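Long-range contacts in GGDEF and EAL domain-containing protein (Vibrio cholerae O1 str. 2010EL-1786, PDB 6PWK), which is a c-di-GMP-binding receptor in the circuit that controls large adhesins, and so probably takes part in cell adhesion and biofilm formation: residues 29-34 / 88-93; 53-58 / 69-74; 142-147 / 173-178. All blocks are in the same frame, centred on the assembly; numbering follows the deposited sequence.

Coming from the N terminus, after helix 3-18, helix 28-41 enters interaction 1 with 88-93, closing a loop that holds strand 45-51 and the whole helical run 53-80. Interaction 2 is nested inside that loop, where 53-80 folds back on itself, and the two touch where R91 CZ packs on V71 CG1. Interaction 3 follows in series: it closes the shorter loop from the end of strand 136-142 through helix 148-164 to strand 171-174. Strands 88-90 and 171-174 are the outermost strands of one five-stranded sheet within this chain, so interactions 1 and 3 reach it at its two edges, their centres about 20 Å apart.

Interaction 1 (29-34 / 88-93); sequences AYYMSQ and SIARIS
The Y31 ring is overlapped by the CG2 methyl of I92, which sits over one face, 3.8 Å from the ring centroid and 23° off the normal. It is a CH-pi contact displaced toward the CG side of the ring. In I92 it is CG2, anti to the carbonyl carbon, that turns to the tyrosine, while CG1 leads elsewhere.

A90 supplies the second point of contact. Its CB methyl is shared by two aromatic rings from successive helical residues: it lies 3.6 Å from CD1 of Y31, at an oblique position, and 3.7 Å from CD2 of Y30, in the plane of that ring and at its edge. Y30 swings its ring along the strand, so that CE2 comes near the I89 carbonyl and OH comes up to S88. One face of the Y30 ring is covered, within the helix, by CG of Q34. Q34 folds back at chi2 (-66°), and its CB approaches S88 OG at 3.5 Å; NE2 and that OG are too far apart to count as bonded.

Helix 28-41 runs nearly antiparallel to strand 88-90 (155° between the local axes), packed against one face of the GGDEF-domain sheet. Y31 reaches on to V47 and I100 of neighbouring strands, and its OH makes a weak hydrogen bond to the carbonyl of I99. By sequence, S93 to F97 occupy the place of a degenerate GGDEF signature, so R91 and I92 lead into that hairpin. The side chain of I92 is about 4 Å from a bound c-di-GMP, and its carbonyl accepts a bond from R28, a residue of the pocket.

With methyls against rings and no polar bond between the segments, the contact relies on shape and dispersion, and the polar end of Y31 finds its weak partner on a neighbouring strand.

Interaction 2 (53-58 / 69-74); sequences EFIKEL and GMVREL
Segments 53-58 and 69-74 run side by side in opposite directions, 161° between their local axes and 10.3 Å apart at closest approach; I55 and M70 are the nearest pair, CA to CA. M70 lies between them and meets three residues of 53-58. Its chain is bent at chi2 and chi3, which curls the sulfur and methyl back toward F54: CE meets the edge of that ring, 3.7 Å from CE2, and SD lies 5.4 Å from the ring centroid, a Met-aromatic contact made at the edge. Further back along the same chain, CG rests on I55 CG1 at 3.6 Å, and CB is met by L58 CD2, the two side chains crossing at about a right angle.

I55 is the other centre. Its CG2 branch touches V71 CG2 at 3.6 Å, whereas CD1 reaches forward to CD2 of L74, so one isoleucine meets three residues of the opposite helix. Beyond the pair, V71 also packs on V22 and M70 on N124.

This apolar seam closes an antiparallel helical hairpin, the two-helix excursion that follows the first strand, 45-51, in the GGDEF-domain fold.

Interaction 3 (142-147 / 173-178); sequences NKRQSS and ISSDTD
S174, at the end of strand 171-174, receives the ammonium of K143: NZ gives a 3.0 Å hydrogen bond to S174 OG. That hydroxyl in turn donates to D176 OD1, meeting it from above the carboxylate plane. NZ has a further hydrogen bond to S141 OG, so the lysine tip bridges serines of neighbouring strands.

Next comes S175, the hub of the contact. OG sits between its backbone N and carbonyl carbon (chi1 90°), which aims it at the opposing loop, where it accepts from two successive amides: K143 N at 2.8 Å and, in a weak, more bent bond, R144 N at 2.9 Å. The same hydroxyl gives a weak bond to N142 OD1, an oxygen gripped more firmly by S146 OG, which lies in its carbonyl plane at 3.0 Å.

Residues 174-177 form a type I beta turn, closed by T177 N to S174 O. The turn follows the second of two parallel strands, 136-142 and 171-174, joined through helix 148-164 in a beta-alpha-beta crossover, and it packs on the loop that leaves the first strand.

D176, within that turn, lies across the extended R144: its CB is 3.4 Å from R144 NE, and its backbone O is over the centre of one guanidinium face. The carboxylate plane stands 85° from the guanidinium plane, with OD2 turned instead to K143 CB, 3.7 Å away.

Interaction 1 (29-34 / 88-93)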
ATOM      1  N   ALA A  29     -22.572  -6.771  -5.225  1.00 73.27           N
ATOM      2  CA  ALA A  29     -23.765  -6.387  -5.975  1.00 59.64           C
ATOM      3  C   ALA A  29     -24.970  -7.222  -5.560  1.00 60.75           C
ATOM      4  O   ALA A  29     -26.095  -6.711  -5.497  1.00 62.92           O
ATOM      5  CB  ALA A  29     -23.507  -6.521  -7.475  1.00 51.86           C
ATOM      6  N   TYR A  30     -24.756  -8.509  -5.282  1.00 66.37           N
ATOM      7  CA  TYR A  30     -25.828  -9.342  -4.749  1.00 64.65           C
ATOM      8  C   TYR A  30     -26.328  -8.799  -3.419  1.00 77.00           C
ATOM      9  O   TYR A  30     -27.536  -8.795  -3.152  1.00 80.90           O
ATOM     10  CB  TYR A  30     -25.343 -10.785  -4.592  1.00 66.40           C
ATOM     11  CG  TYR A  30     -26.181 -11.642  -3.664  1.00 77.02           C
ATOM     12  CD1 TYR A  30     -27.268 -12.360  -4.141  1.00 80.45           C
ATOM     13  CD2 TYR A  30     -25.872 -11.743  -2.311  1.00 82.75           C
ATOM     14  CE1 TYR A  30     -28.030 -13.149  -3.296  1.00 81.03           C
ATOM     15  CE2 TYR A  30     -26.629 -12.525  -1.460  1.00 86.30           C
ATOM     16  CZ  TYR A  30     -27.706 -13.227  -1.958  1.00 85.75           C
ATOM     17  OH  TYR A  30     -28.462 -14.009  -1.114  1.00 89.60           O
ATOM     18  N   TYR A  31     -25.410  -8.331  -2.571  1.00 79.70           N
ATOM     19  CA  TYR A  31     -25.799  -7.840  -1.255  1.00 72.45           C
ATOM     20  C   TYR A  31     -26.662  -6.591  -1.359  1.00 68.23           C
ATOM     21  O   TYR A  31     -27.672  -6.466  -0.657  1.00 61.89           O
ATOM     22  CB  TYR A  31     -24.556  -7.561  -0.417  1.00 70.31           C
ATOM     23  CG  TYR A  31     -24.869  -7.294   1.030  1.00 67.03           C
ATOM     24  CD1 TYR A  31     -25.132  -8.341   1.899  1.00 67.50           C
ATOM     25  CD2 TYR A  31     -24.909  -5.999   1.529  1.00 64.10           C
ATOM     26  CE1 TYR A  31     -25.426  -8.110   3.218  1.00 66.17           C
ATOM     27  CE2 TYR A  31     -25.202  -5.758   2.855  1.00 67.08           C
ATOM     28  CZ  TYR A  31     -25.458  -6.821   3.693  1.00 69.60           C
ATOM     29  OH  TYR A  31     -25.747  -6.597   5.014  1.00 72.25           O
ATOM     30  N   MET A  32     -26.280  -5.654  -2.229  1.00 73.50           N
ATOM     31  CA  MET A  32     -27.060  -4.430  -2.385  1.00 81.29           C
ATOM     32  C   MET A  32     -28.440  -4.726  -2.961  1.00 86.38           C
ATOM     33  O   MET A  32     -29.426  -4.081  -2.585  1.00 89.88           O
ATOM     34  CB  MET A  32     -26.304  -3.440  -3.269  1.00 81.64           C
ATOM     35  CG  MET A  32     -24.895  -3.146  -2.780  1.00 81.42           C
ATOM     36  SD  MET A  32     -24.877  -2.491  -1.100  1.00 80.93           S
ATOM     37  CE  MET A  32     -23.201  -2.881  -0.603  1.00 77.62           C
ATOM     38  N   SER A  33     -28.529  -5.699  -3.869  1.00 77.05           N
ATOM     39  CA  SER A  33     -29.826  -6.084  -4.420  1.00 80.32           C
ATOM     40  C   SER A  33     -30.721  -6.689  -3.346  1.00 81.90           C
ATOM     41  O   SER A  33     -31.886  -6.300  -3.202  1.00 84.42           O
ATOM     42  CB  SER A  33     -29.637  -7.062  -5.579  1.00 78.67           C
ATOM     43  OG  SER A  33     -30.868  -7.664  -5.938  1.00 75.20           O
ATOM     44  N   GLN A  34     -30.193  -7.650  -2.583  1.00 80.95           N
ATOM     45  CA  GLN A  34     -30.968  -8.238  -1.493  1.00 78.80           C
ATOM     46  C   GLN A  34     -31.302  -7.207  -0.425  1.00 74.28           C
ATOM     47  O   GLN A  34     -32.370  -7.273   0.193  1.00 69.77           O
ATOM     48  CB  GLN A  34     -30.202  -9.405  -0.874  1.00 79.54           C
ATOM     49  CG  GLN A  34     -29.899 -10.540  -1.835  1.00 87.57           C
ATOM     50  CD  GLN A  34     -31.144 -11.260  -2.305  1.00100.18           C
ATOM     51  OE1 GLN A  34     -31.764 -10.871  -3.296  1.00106.85           O
ATOM     52  NE2 GLN A  34     -31.516 -12.320  -1.599  1.00100.71           N
ATOM     53  N   SER A  88     -29.620 -13.478   3.871  1.00 99.60           N
ATOM     54  CA  SER A  88     -28.660 -13.124   2.839  1.00100.06           C
ATOM     55  C   SER A  88     -27.270 -13.094   3.460  1.00 93.31           C
ATOM     56  O   SER A  88     -27.042 -12.390   4.451  1.00 90.81           O
ATOM     57  CB  SER A  88     -29.002 -11.767   2.217  1.00107.78           C
ATOM     58  OG  SER A  88     -30.344 -11.744   1.755  1.00114.81           O
ATOM     59  N   ILE A  89     -26.352 -13.872   2.896  1.00 85.65           N
ATOM     60  CA  ILE A  89     -24.952 -13.873   3.306  1.00 77.82           C
ATOM     61  C   ILE A  89     -24.120 -13.566   2.072  1.00 79.56           C
ATOM     62  O   ILE A  89     -24.195 -14.289   1.071  1.00 89.59           O
ATOM     63  CB  ILE A  89     -24.533 -15.210   3.936  1.00 78.09           C
ATOM     64  CG1 ILE A  89     -25.435 -15.549   5.123  1.00 77.36           C
ATOM     65  CG2 ILE A  89     -23.077 -15.149   4.382  1.00 85.01           C
ATOM     66  CD1 ILE A  89     -25.030 -16.807   5.858  1.00 79.66           C
ATOM     67  N   ALA A  90     -23.337 -12.493   2.137  1.00 75.97           N
ATOM     68  CA  ALA A  90     -22.570 -12.043   0.989  1.00 69.29           C
ATOM     69  C   ALA A  90     -21.197 -11.565   1.438  1.00 70.76           C
ATOM     70  O   ALA A  90     -20.970 -11.265   2.612  1.00 72.15           O
ATOM     71  CB  ALA A  90     -23.295 -10.924   0.232  1.00 68.07           C
ATOM     72  N   ARG A  91     -20.281 -11.503   0.476  1.00 69.25           N
ATOM     73  CA  ARG A  91     -18.935 -10.976   0.690  1.00 63.94           C
ATOM     74  C   ARG A  91     -18.904  -9.575   0.087  1.00 74.19           C
ATOM     75  O   ARG A  91     -18.704  -9.411  -1.120  1.00 84.35           O
ATOM     76  CB  ARG A  91     -17.889 -11.891   0.066  1.00 54.84           C
ATOM     77  CG  ARG A  91     -16.456 -11.509   0.382  1.00 55.98           C
ATOM     78  CD  ARG A  91     -15.484 -12.387  -0.381  1.00 58.66           C
ATOM     79  NE  ARG A  91     -14.101 -11.954  -0.211  1.00 62.80           N
ATOM     80  CZ  ARG A  91     -13.106 -12.314  -1.013  1.00 68.38           C
ATOM     81  NH1 ARG A  91     -13.343 -13.108  -2.048  1.00 74.64           N
ATOM     82  NH2 ARG A  91     -11.875 -11.876  -0.787  1.00 68.62           N
ATOM     83  N   ILE A  92     -19.108  -8.563   0.933  1.00 74.62           N
ATOM     84  CA  ILE A  92     -19.293  -7.199   0.443  1.00 66.82           C
ATOM     85  C   ILE A  92     -17.976  -6.481   0.173  1.00 56.47           C
ATOM     86  O   ILE A  92     -17.977  -5.433  -0.487  1.00 57.32           O
ATOM     87  CB  ILE A  92     -20.133  -6.386   1.442  1.00 67.90           C
ATOM     88  CG1 ILE A  92     -19.346  -6.147   2.732  1.00 65.74           C
ATOM     89  CG2 ILE A  92     -21.434  -7.111   1.751  1.00 62.12           C
ATOM     90  CD1 ILE A  92     -20.136  -5.420   3.795  1.00 53.60           C
ATOM     91  N   SER A  93     -16.860  -7.002   0.668  1.00 51.63           N
ATOM     92  CA  SER A  93     -15.551  -6.421   0.406  1.00 52.33           C
ATOM     93  C   SER A  93     -14.505  -7.516   0.569  1.00 56.62           C
ATOM     94  O   SER A  93     -14.836  -8.694   0.736  1.00 56.45           O
ATOM     95  CB  SER A  93     -15.286  -5.223   1.327  1.00 50.32           C
ATOM     96  OG  SER A  93     -14.084  -5.399   2.057  1.00 70.52           O
TER

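Interaction 2 (53-58 / 69-74)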
ATOM      1  N   GLU A  53     -10.024  -9.834   9.908  1.00 95.65           N
ATOM      2  CA  GLU A  53      -8.693  -9.249   9.800  1.00 97.78           C
ATOM      3  C   GLU A  53      -7.611 -10.322   9.793  1.00 94.07           C
ATOM      4  O   GLU A  53      -6.545 -10.122   9.200  1.00 89.96           O
ATOM      5  CB  GLU A  53      -8.464  -8.256  10.943  1.00102.65           C
ATOM      6  CG  GLU A  53      -7.098  -7.576  10.949  1.00107.31           C
ATOM      7  CD  GLU A  53      -6.968  -6.471   9.911  1.00109.60           C
ATOM      8  OE1 GLU A  53      -7.879  -6.318   9.070  1.00112.17           O
ATOM      9  OE2 GLU A  53      -5.949  -5.747   9.943  1.00110.10           O
ATOM     10  N   PHE A  54      -7.869 -11.468  10.429  1.00 90.86           N
ATOM     11  CA  PHE A  54      -6.878 -12.538  10.443  1.00 95.22           C
ATOM     12  C   PHE A  54      -6.667 -13.126   9.053  1.00100.20           C
ATOM     13  O   PHE A  54      -5.587 -13.653   8.762  1.00104.64           O
ATOM     14  CB  PHE A  54      -7.288 -13.626  11.438  1.00 93.15           C
ATOM     15  CG  PHE A  54      -8.497 -14.418  11.020  1.00 87.07           C
ATOM     16  CD1 PHE A  54      -9.773 -13.910  11.199  1.00 84.36           C
ATOM     17  CD2 PHE A  54      -8.357 -15.682  10.470  1.00 86.93           C
ATOM     18  CE1 PHE A  54     -10.885 -14.641  10.826  1.00 82.65           C
ATOM     19  CE2 PHE A  54      -9.465 -16.418  10.094  1.00 86.16           C
ATOM     20  CZ  PHE A  54     -10.732 -15.896  10.272  1.00 83.03           C
ATOM     21  N   ILE A  55      -7.677 -13.046   8.185  1.00 97.15           N
ATOM     22  CA  ILE A  55      -7.487 -13.449   6.796  1.00 87.94           C
ATOM     23  C   ILE A  55      -6.615 -12.434   6.068  1.00 85.01           C
ATOM     24  O   ILE A  55      -5.807 -12.794   5.204  1.00 85.68           O
ATOM     25  CB  ILE A  55      -8.850 -13.636   6.104  1.00 88.03           C
ATOM     26  CG1 ILE A  55      -9.666 -14.711   6.825  1.00 88.51           C
ATOM     27  CG2 ILE A  55      -8.662 -14.004   4.640  1.00 93.52           C
ATOM     28  CD1 ILE A  55     -10.936 -15.105   6.102  1.00 88.49           C
ATOM     29  N   LYS A  56      -6.758 -11.151   6.412  1.00 85.37           N
ATOM     30  CA  LYS A  56      -5.895 -10.126   5.835  1.00 89.10           C
ATOM     31  C   LYS A  56      -4.440 -10.350   6.229  1.00 98.98           C
ATOM     32  O   LYS A  56      -3.530 -10.161   5.413  1.00 98.03           O
ATOM     33  CB  LYS A  56      -6.366  -8.740   6.274  1.00 86.27           C
ATOM     34  CG  LYS A  56      -5.525  -7.584   5.751  1.00 89.04           C
ATOM     35  CD  LYS A  56      -6.039  -6.255   6.288  1.00 87.47           C
ATOM     36  CE  LYS A  56      -5.336  -5.072   5.636  1.00 91.87           C
ATOM     37  NZ  LYS A  56      -3.874  -5.044   5.927  1.00 98.77           N
ATOM     38  N   GLU A  57      -4.203 -10.752   7.480  1.00104.19           N
ATOM     39  CA  GLU A  57      -2.844 -11.057   7.912  1.00108.61           C
ATOM     40  C   GLU A  57      -2.309 -12.315   7.240  1.00112.57           C
ATOM     41  O   GLU A  57      -1.094 -12.451   7.059  1.00116.00           O
ATOM     42  CB  GLU A  57      -2.801 -11.204   9.434  1.00105.03           C
ATOM     43  CG  GLU A  57      -2.907  -9.884  10.183  1.00101.43           C
ATOM     44  CD  GLU A  57      -3.400 -10.049  11.608  1.00 97.80           C
ATOM     45  OE1 GLU A  57      -3.682 -11.193  12.020  1.00 98.41           O
ATOM     46  OE2 GLU A  57      -3.512  -9.025  12.315  1.00 94.33           O
ATOM     47  N   LEU A  58      -3.195 -13.236   6.859  1.00112.20           N
ATOM     48  CA  LEU A  58      -2.748 -14.486   6.255  1.00105.14           C
ATOM     49  C   LEU A  58      -2.298 -14.288   4.814  1.00111.82           C
ATOM     50  O   LEU A  58      -1.460 -15.049   4.319  1.00121.76           O
ATOM     51  CB  LEU A  58      -3.869 -15.523   6.325  1.00 88.63           C
ATOM     52  CG  LEU A  58      -3.517 -16.958   5.931  1.00 85.79           C
ATOM     53  CD1 LEU A  58      -2.505 -17.538   6.903  1.00 82.62           C
ATOM     54  CD2 LEU A  58      -4.766 -17.824   5.870  1.00 88.07           C
ATOM     55  N   GLY A  69      -8.252 -20.081   0.499  1.00 90.85           N
ATOM     56  CA  GLY A  69      -8.786 -21.232   1.210  1.00 91.07           C
ATOM     57  C   GLY A  69      -9.422 -20.867   2.537  1.00 93.13           C
ATOM     58  O   GLY A  69     -10.413 -21.480   2.945  1.00100.83           O
ATOM     59  N   MET A  70      -8.868 -19.868   3.227  1.00 88.52           N
ATOM     60  CA  MET A  70      -9.450 -19.440   4.495  1.00 89.46           C
ATOM     61  C   MET A  70     -10.742 -18.663   4.273  1.00 93.11           C
ATOM     62  O   MET A  70     -11.684 -18.772   5.068  1.00 89.70           O
ATOM     63  CB  MET A  70      -8.446 -18.598   5.280  1.00 82.92           C
ATOM     64  CG  MET A  70      -8.912 -18.234   6.676  1.00 84.52           C
ATOM     65  SD  MET A  70      -9.323 -19.694   7.648  1.00 93.21           S
ATOM     66  CE  MET A  70      -8.041 -19.635   8.892  1.00103.31           C
ATOM     67  N   VAL A  71     -10.802 -17.869   3.201  1.00 88.62           N
ATOM     68  CA  VAL A  71     -12.043 -17.182   2.851  1.00 81.66           C
ATOM     69  C   VAL A  71     -13.143 -18.197   2.574  1.00 77.60           C
ATOM     70  O   VAL A  71     -14.276 -18.060   3.051  1.00 77.80           O
ATOM     71  CB  VAL A  71     -11.821 -16.248   1.648  1.00 79.39           C
ATOM     72  CG1 VAL A  71     -13.153 -15.781   1.084  1.00 78.18           C
ATOM     73  CG2 VAL A  71     -10.970 -15.057   2.050  1.00 74.89           C
ATOM     74  N   ARG A  72     -12.822 -19.234   1.797  1.00 78.79           N
ATOM     75  CA  ARG A  72     -13.792 -20.291   1.529  1.00 82.61           C
ATOM     76  C   ARG A  72     -14.182 -21.020   2.809  1.00 87.60           C
ATOM     77  O   ARG A  72     -15.362 -21.317   3.028  1.00 82.82           O
ATOM     78  CB  ARG A  72     -13.224 -21.275   0.507  1.00 81.60           C
ATOM     79  CG  ARG A  72     -14.014 -22.569   0.381  1.00 84.08           C
ATOM     80  CD  ARG A  72     -15.399 -22.330  -0.190  1.00 84.79           C
ATOM     81  NE  ARG A  72     -15.345 -21.816  -1.554  1.00 88.37           N
ATOM     82  CZ  ARG A  72     -15.179 -22.579  -2.629  1.00 92.43           C
ATOM     83  NH1 ARG A  72     -15.044 -23.891  -2.497  1.00 98.96           N
ATOM     84  NH2 ARG A  72     -15.144 -22.028  -3.834  1.00 90.10           N
ATOM     85  N   GLU A  73     -13.200 -21.320   3.664  1.00 90.51           N
ATOM     86  CA  GLU A  73     -13.490 -22.009   4.917  1.00 92.43           C
ATOM     87  C   GLU A  73     -14.436 -21.188   5.784  1.00 89.46           C
ATOM     88  O   GLU A  73     -15.486 -21.680   6.212  1.00 86.33           O
ATOM     89  CB  GLU A  73     -12.190 -22.311   5.665  1.00 97.51           C
ATOM     90  CG  GLU A  73     -12.378 -22.987   7.021  1.00108.77           C
ATOM     91  CD  GLU A  73     -12.615 -24.487   6.921  1.00120.94           C
ATOM     92  OE1 GLU A  73     -13.271 -24.935   5.957  1.00123.90           O
ATOM     93  OE2 GLU A  73     -12.136 -25.220   7.812  1.00125.80           O
ATOM     94  N   LEU A  74     -14.086 -19.925   6.044  1.00 90.11           N
ATOM     95  CA  LEU A  74     -14.973 -19.059   6.814  1.00 84.75           C
ATOM     96  C   LEU A  74     -16.337 -18.940   6.147  1.00 85.88           C
ATOM     97  O   LEU A  74     -17.369 -18.946   6.826  1.00 89.05           O
ATOM     98  CB  LEU A  74     -14.336 -17.681   6.995  1.00 83.41           C
ATOM     99  CG  LEU A  74     -15.199 -16.590   7.638  1.00 78.12           C
ATOM    100  CD1 LEU A  74     -15.775 -17.052   8.967  1.00 73.71           C
ATOM    101  CD2 LEU A  74     -14.391 -15.318   7.823  1.00 79.28           C
TER

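Interaction 3 (142-147 / 173-178)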
ATOM      1  N   ASN A 142     -32.810  -2.627  12.358  1.00 88.62           N
ATOM      2  CA  ASN A 142     -33.557  -1.573  11.682  1.00 91.09           C
ATOM      3  C   ASN A 142     -34.899  -1.413  12.383  1.00100.09           C
ATOM      4  O   ASN A 142     -35.812  -2.221  12.196  1.00102.84           O
ATOM      5  CB  ASN A 142     -33.735  -1.898  10.202  1.00 90.69           C
ATOM      6  CG  ASN A 142     -34.022  -0.665   9.367  1.00 97.49           C
ATOM      7  OD1 ASN A 142     -33.581   0.435   9.695  1.00100.23           O
ATOM      8  ND2 ASN A 142     -34.763  -0.845   8.279  1.00 99.51           N
ATOM      9  N   LYS A 143     -35.017  -0.369  13.202  1.00105.22           N
ATOM     10  CA  LYS A 143     -36.254  -0.049  13.902  1.00118.17           C
ATOM     11  C   LYS A 143     -36.872   1.257  13.418  1.00122.78           C
ATOM     12  O   LYS A 143     -37.838   1.738  14.018  1.00127.93           O
ATOM     13  CB  LYS A 143     -36.009   0.001  15.413  1.00120.43           C
ATOM     14  CG  LYS A 143     -35.414  -1.282  15.988  1.00122.05           C
ATOM     15  CD  LYS A 143     -35.690  -1.403  17.480  1.00125.85           C
ATOM     16  CE  LYS A 143     -34.987  -2.606  18.093  1.00122.76           C
ATOM     17  NZ  LYS A 143     -33.570  -2.313  18.448  1.00115.78           N
ATOM     18  N   ARG A 144     -36.327   1.844  12.353  1.00124.55           N
ATOM     19  CA  ARG A 144     -36.916   2.993  11.683  1.00132.90           C
ATOM     20  C   ARG A 144     -36.753   2.801  10.181  1.00136.46           C
ATOM     21  O   ARG A 144     -36.016   1.923   9.726  1.00141.89           O
ATOM     22  CB  ARG A 144     -36.276   4.314  12.135  1.00136.44           C
ATOM     23  CG  ARG A 144     -36.563   4.693  13.581  1.00147.04           C
ATOM     24  CD  ARG A 144     -35.980   6.053  13.933  1.00154.50           C
ATOM     25  NE  ARG A 144     -36.356   6.474  15.280  1.00159.81           N
ATOM     26  CZ  ARG A 144     -36.003   7.630  15.831  1.00157.46           C
ATOM     27  NH1 ARG A 144     -35.259   8.493  15.154  1.00159.69           N
ATOM     28  NH2 ARG A 144     -36.394   7.925  17.064  1.00153.26           N
ATOM     29  N   GLN A 145     -37.454   3.622   9.403  1.00132.82           N
ATOM     30  CA  GLN A 145     -37.335   3.560   7.950  1.00126.91           C
ATOM     31  C   GLN A 145     -36.024   4.225   7.545  1.00126.90           C
ATOM     32  O   GLN A 145     -35.859   5.439   7.707  1.00136.68           O
ATOM     33  CB  GLN A 145     -38.527   4.227   7.271  1.00121.35           C
ATOM     34  CG  GLN A 145     -38.629   3.907   5.785  1.00117.71           C
ATOM     35  CD  GLN A 145     -39.695   4.718   5.078  1.00123.87           C
ATOM     36  OE1 GLN A 145     -39.787   5.931   5.255  1.00126.32           O
ATOM     37  NE2 GLN A 145     -40.510   4.047   4.270  1.00124.52           N
ATOM     38  N   SER A 146     -35.092   3.435   7.022  1.00114.20           N
ATOM     39  CA  SER A 146     -33.753   3.905   6.709  1.00108.64           C
ATOM     40  C   SER A 146     -33.420   3.625   5.250  1.00100.28           C
ATOM     41  O   SER A 146     -33.886   2.642   4.665  1.00 97.75           O
ATOM     42  CB  SER A 146     -32.707   3.236   7.614  1.00104.26           C
ATOM     43  OG  SER A 146     -33.080   3.328   8.978  1.00100.93           O
ATOM     44  N   SER A 147     -32.605   4.502   4.667  1.00101.16           N
ATOM     45  CA  SER A 147     -32.117   4.307   3.311  1.00 93.29           C
ATOM     46  C   SER A 147     -30.989   3.278   3.309  1.00 94.16           C
ATOM     47  O   SER A 147     -30.579   2.758   4.352  1.00 97.81           O
ATOM     48  CB  SER A 147     -31.653   5.633   2.714  1.00 92.28           C
ATOM     49  OG  SER A 147     -30.457   6.076   3.330  1.00 90.00           O
ATOM     50  N   ILE A 173     -25.704  -1.346  17.415  1.00 66.98           N
ATOM     51  CA  ILE A 173     -26.323  -0.032  17.302  1.00 75.47           C
ATOM     52  C   ILE A 173     -27.712  -0.223  16.712  1.00 81.13           C
ATOM     53  O   ILE A 173     -27.868  -0.925  15.709  1.00 76.62           O
ATOM     54  CB  ILE A 173     -25.497   0.927  16.422  1.00 79.57           C
ATOM     55  CG1 ILE A 173     -24.088   1.111  16.985  1.00 81.91           C
ATOM     56  CG2 ILE A 173     -26.190   2.274  16.299  1.00 81.68           C
ATOM     57  CD1 ILE A 173     -23.247   2.101  16.201  1.00 71.57           C
ATOM     58  N   SER A 174     -28.716   0.389  17.326  1.00 94.57           N
ATOM     59  CA  SER A 174     -30.066   0.338  16.786  1.00 92.07           C
ATOM     60  C   SER A 174     -30.289   1.525  15.859  1.00 87.92           C
ATOM     61  O   SER A 174     -29.766   2.617  16.088  1.00 84.02           O
ATOM     62  CB  SER A 174     -31.102   0.339  17.910  1.00100.75           C
ATOM     63  OG  SER A 174     -32.417   0.301  17.385  1.00111.22           O
ATOM     64  N   SER A 175     -31.072   1.301  14.798  1.00 90.48           N
ATOM     65  CA  SER A 175     -31.268   2.338  13.788  1.00 97.86           C
ATOM     66  C   SER A 175     -31.959   3.574  14.349  1.00103.37           C
ATOM     67  O   SER A 175     -31.888   4.645  13.736  1.00108.82           O
ATOM     68  CB  SER A 175     -32.076   1.791  12.611  1.00107.33           C
ATOM     69  OG  SER A 175     -33.465   1.975  12.819  1.00121.04           O
ATOM     70  N   ASP A 176     -32.621   3.454  15.496  1.00102.39           N
ATOM     71  CA  ASP A 176     -33.308   4.571  16.128  1.00102.98           C
ATOM     72  C   ASP A 176     -32.415   5.345  17.090  1.00102.39           C
ATOM     73  O   ASP A 176     -32.910   6.230  17.797  1.00108.18           O
ATOM     74  CB  ASP A 176     -34.559   4.072  16.861  1.00 99.93           C
ATOM     75  CG  ASP A 176     -34.262   2.929  17.824  1.00 97.61           C
ATOM     76  OD1 ASP A 176     -33.082   2.732  18.178  1.00 95.37           O
ATOM     77  OD2 ASP A 176     -35.212   2.223  18.223  1.00 98.03           O
ATOM     78  N   THR A 177     -31.119   5.037  17.128  1.00 97.24           N
ATOM     79  CA  THR A 177     -30.230   5.624  18.122  1.00 94.72           C
ATOM     80  C   THR A 177     -30.141   7.136  17.957  1.00100.05           C
ATOM     81  O   THR A 177     -30.260   7.676  16.852  1.00 98.71           O
ATOM     82  CB  THR A 177     -28.831   5.009  18.020  1.00 91.22           C
ATOM     83  OG1 THR A 177     -27.997   5.541  19.057  1.00 90.48           O
ATOM     84  CG2 THR A 177     -28.200   5.321  16.668  1.00 86.90           C
ATOM     85  N   ASP A 178     -29.947   7.822  19.082  1.00112.72           N
ATOM     86  CA  ASP A 178     -29.682   9.254  19.061  1.00122.55           C
ATOM     87  C   ASP A 178     -28.217   9.571  18.803  1.00118.67           C
ATOM     88  O   ASP A 178     -27.881  10.743  18.600  1.00117.66           O
ATOM     89  CB  ASP A 178     -30.118   9.895  20.382  1.00133.64           C
ATOM     90  CG  ASP A 178     -31.625   9.949  20.535  1.00149.45           C
ATOM     91  OD1 ASP A 178     -32.333   9.937  19.506  1.00153.01           O
ATOM     92  OD2 ASP A 178     -32.102  10.013  21.688  1.00155.73           O
TER